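Local coordinates for protein endostatin (Mus musculus, PDB 1KOE) that inhibits angiogenesis as the C-terminal fragment of collagen XVIII and probably binds heparin, at residues 36-44 / 164-172. Numbering follows the deposited sequence.
Sequences LSGTFRAFL and IVLCIENSF
With CG of F40 turned anti to its own carbonyl carbon (chi1 -70°) and CG of E169 anti to its backbone N (chi1 -162°), the phenyl ring and the E169 side chain meet on one face of an antiparallel strand pair, where 40-42 forms the outer strand of the mixed sheet of the C-type-lectin-like endostatin fold. E169 CB sits over the ring face, 4.3 Å from the F40 ring centroid, a CH-pi contact displaced toward the rim. The extended chain then carries the carboxylate past CZ, its plane only 13° from that of the ring. OE1 is hydrogen-bonded to H5 of the next strand, and OE2 accepts from a water that in turn accepts from G38 N. F40 CD2 also touches C167 CB at 4.2 Å, beside the C27-C167 disulfide that ties strand 166-169 to helix 19-33, which packs on F40 and A42.

Four backbone hydrogen bonds join the segments. R41 and I168 exchange two, R41 N to I168 O at 2.9 Å and I168 N to R41 O at 2.8 Å; N170 N donates to T39 O, and F43 N donates to L166 O. The F43 and L166 side chains run side by side, CB to CB 3.7 Å. Beyond the strand, F43 centres an inverse gamma turn. R41 leads away to a salt bridge with D24, while one water accepts from its NH1 at 3.0 Å and donates to N170 OD1. Past the pair's other end, a water bridges F43 O, 2.8 Å away, to L166 N.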
loop_
_atom_site.group_PDB
_atom_site.type_symbol
_atom_site.label_atom_id
_atom_site.label_comp_id
_atom_site.label_asym_id
_atom_site.label_seq_id
_atom_site.Cartn_x
_atom_site.Cartn_y
_atom_site.Cartn_z
ATOM N N LEU A 36 5.575 5.119 16.254
ATOM C CA LEU A 36 4.598 4.038 16.120
ATOM C C LEU A 36 5.295 2.750 16.519
ATOM O O LEU A 36 6.433 2.509 16.120
ATOM C CB LEU A 36 4.096 3.937 14.693
ATOM C CG LEU A 36 3.310 5.166 14.240
ATOM C CD1 LEU A 36 2.820 4.973 12.808
ATOM C CD2 LEU A 36 2.125 5.412 15.182
ATOM N N SER A 37 4.617 1.921 17.306
ATOM C CA SER A 37 5.206 0.676 17.806
ATOM C C SER A 37 4.999 -0.600 16.993
ATOM O O SER A 37 5.755 -1.566 17.147
ATOM C CB SER A 37 4.740 0.432 19.248
ATOM O OG SER A 37 5.081 1.529 20.085
ATOM N N GLY A 38 3.967 -0.634 16.164
ATOM C CA GLY A 38 3.729 -1.842 15.400
ATOM C C GLY A 38 4.769 -2.154 14.341
ATOM O O GLY A 38 5.670 -1.346 14.068
ATOM N N THR A 39 4.621 -3.330 13.733
ATOM C CA THR A 39 5.500 -3.788 12.664
ATOM C C THR A 39 4.837 -3.455 11.320
ATOM O O THR A 39 3.818 -4.031 10.957
ATOM C CB THR A 39 5.744 -5.314 12.755
ATOM O OG1 THR A 39 6.238 -5.640 14.066
ATOM C CG2 THR A 39 6.771 -5.757 11.701
ATOM N N PHE A 40 5.422 -2.509 10.601
ATOM C CA PHE A 40 4.891 -2.076 9.314
ATOM C C PHE A 40 5.664 -2.641 8.145
ATOM O O PHE A 40 6.894 -2.559 8.112
ATOM C CB PHE A 40 4.921 -0.558 9.226
ATOM C CG PHE A 40 3.923 0.111 10.123
ATOM C CD1 PHE A 40 4.199 0.288 11.479
ATOM C CD2 PHE A 40 2.708 0.561 9.617
ATOM C CE1 PHE A 40 3.280 0.904 12.312
ATOM C CE2 PHE A 40 1.789 1.180 10.452
ATOM C CZ PHE A 40 2.078 1.350 11.799
ATOM N N ARG A 41 4.932 -3.198 7.190
ATOM C CA ARG A 41 5.526 -3.747 5.986
ATOM C C ARG A 41 4.925 -3.039 4.764
ATOM O O ARG A 41 3.821 -2.498 4.838
ATOM C CB ARG A 41 5.292 -5.258 5.944
ATOM C CG ARG A 41 6.044 -5.992 7.061
ATOM C CD ARG A 41 6.408 -7.410 6.695
ATOM N NE ARG A 41 7.138 -7.459 5.434
ATOM C CZ ARG A 41 6.975 -8.401 4.511
ATOM N NH1 ARG A 41 6.098 -9.385 4.719
ATOM N NH2 ARG A 41 7.663 -8.343 3.368
ATOM N N ALA A 42 5.670 -2.975 3.664
ATOM C CA ALA A 42 5.173 -2.322 2.457
ATOM C C ALA A 42 3.985 -3.089 1.889
ATOM O O ALA A 42 3.984 -4.320 1.858
ATOM C CB ALA A 42 6.288 -2.206 1.422
ATOM N N PHE A 43 2.963 -2.336 1.476
ATOM C CA PHE A 43 1.720 -2.842 0.882
ATOM C C PHE A 43 2.030 -3.156 -0.603
ATOM O O PHE A 43 1.672 -2.399 -1.500
ATOM C CB PHE A 43 0.662 -1.715 1.013
ATOM C CG PHE A 43 -0.748 -2.098 0.591
ATOM C CD1 PHE A 43 -1.590 -2.815 1.450
ATOM C CD2 PHE A 43 -1.247 -1.691 -0.642
ATOM C CE1 PHE A 43 -2.924 -3.108 1.089
ATOM C CE2 PHE A 43 -2.571 -1.975 -1.008
ATOM C CZ PHE A 43 -3.409 -2.685 -0.134
ATOM N N LEU A 44 2.737 -4.252 -0.852
ATOM C CA LEU A 44 3.129 -4.611 -2.210
ATOM C C LEU A 44 3.307 -6.117 -2.316
ATOM O O LEU A 44 3.655 -6.765 -1.326
ATOM C CB LEU A 44 4.523 -4.011 -2.521
ATOM C CG LEU A 44 4.826 -2.508 -2.463
ATOM C CD1 LEU A 44 6.327 -2.238 -2.477
ATOM C CD2 LEU A 44 4.145 -1.818 -3.632
ATOM N N ILE A 164 2.279 6.788 -4.837
ATOM C CA ILE A 164 2.132 6.606 -3.411
ATOM C C ILE A 164 2.455 5.146 -3.072
ATOM O O ILE A 164 2.123 4.227 -3.827
ATOM C CB ILE A 164 0.660 6.855 -2.991
ATOM C CG1 ILE A 164 0.257 8.294 -3.336
ATOM C CG2 ILE A 164 0.454 6.557 -1.491
ATOM C CD1 ILE A 164 -1.244 8.508 -3.381
ATOM N N VAL A 165 3.133 4.949 -1.950
ATOM C CA VAL A 165 3.426 3.613 -1.473
ATOM C C VAL A 165 2.880 3.562 -0.055
ATOM O O VAL A 165 3.143 4.482 0.751
ATOM C CB VAL A 165 4.941 3.315 -1.471
ATOM C CG1 VAL A 165 5.190 1.948 -0.842
ATOM C CG2 VAL A 165 5.482 3.351 -2.919
ATOM N N LEU A 166 2.105 2.516 0.235
ATOM C CA LEU A 166 1.520 2.331 1.564
ATOM C C LEU A 166 2.266 1.280 2.400
ATOM O O LEU A 166 2.947 0.389 1.860
ATOM C CB LEU A 166 0.048 1.905 1.436
ATOM C CG LEU A 166 -0.851 2.835 0.609
ATOM C CD1 LEU A 166 -2.252 2.242 0.530
ATOM C CD2 LEU A 166 -0.873 4.226 1.217
ATOM N N CYS A 167 2.110 1.390 3.719
ATOM C CA CYS A 167 2.696 0.462 4.684
ATOM C C CYS A 167 1.535 -0.011 5.549
ATOM O O CYS A 167 0.681 0.795 5.953
ATOM C CB CYS A 167 3.710 1.158 5.597
ATOM S SG CYS A 167 5.065 2.001 4.743
ATOM N N ILE A 168 1.493 -1.309 5.796
ATOM C CA ILE A 168 0.444 -1.905 6.604
ATOM C C ILE A 168 1.025 -2.547 7.867
ATOM O O ILE A 168 2.075 -3.200 7.825
ATOM C CB ILE A 168 -0.384 -2.972 5.771
ATOM C CG1 ILE A 168 -1.442 -3.673 6.647
ATOM C CG2 ILE A 168 0.553 -3.998 5.088
ATOM C CD1 ILE A 168 -2.636 -2.814 7.019
ATOM N N GLU A 169 0.367 -2.293 8.996
ATOM C CA GLU A 169 0.736 -2.876 10.293
ATOM C C GLU A 169 0.369 -4.353 10.143
ATOM O O GLU A 169 -0.788 -4.681 9.873
ATOM C CB GLU A 169 -0.101 -2.210 11.369
ATOM C CG GLU A 169 0.428 -2.373 12.755
ATOM C CD GLU A 169 -0.297 -1.475 13.747
ATOM O OE1 GLU A 169 -1.287 -0.816 13.361
ATOM O OE2 GLU A 169 0.121 -1.417 14.921
ATOM N N ASN A 170 1.338 -5.249 10.317
ATOM C CA ASN A 170 1.070 -6.660 10.049
ATOM C C ASN A 170 0.382 -7.513 11.100
ATOM O O ASN A 170 0.010 -8.655 10.837
ATOM C CB ASN A 170 2.307 -7.358 9.465
ATOM C CG ASN A 170 3.349 -7.706 10.510
ATOM O OD1 ASN A 170 4.241 -8.524 10.247
ATOM N ND2 ASN A 170 3.253 -7.106 11.700
ATOM N N SER A 171 0.167 -6.927 12.266
ATOM C CA SER A 171 -0.517 -7.607 13.351
ATOM C C SER A 171 -0.840 -6.581 14.421
ATOM O O SER A 171 -0.190 -5.539 14.490
ATOM C CB SER A 171 0.385 -8.682 13.951
ATOM O OG SER A 171 1.631 -8.117 14.334
ATOM N N PHE A 172 -1.898 -6.830 15.182
ATOM C CA PHE A 172 -2.259 -5.949 16.289
ATOM C C PHE A 172 -1.474 -6.503 17.472
ATOM O O PHE A 172 -0.785 -5.720 18.132
ATOM C CB PHE A 172 -3.765 -5.993 16.590
ATOM O OXT PHE A 172 -1.529 -7.728 17.703
HETATM O O HOH W 1 1.596 0.864 15.768
HETATM O O HOH W 2 2.526 -5.144 14.353
HETATM O O HOH W 3 4.504 -9.830 7.234
HETATM O O HOH W 4 1.765 0.435 -1.748
#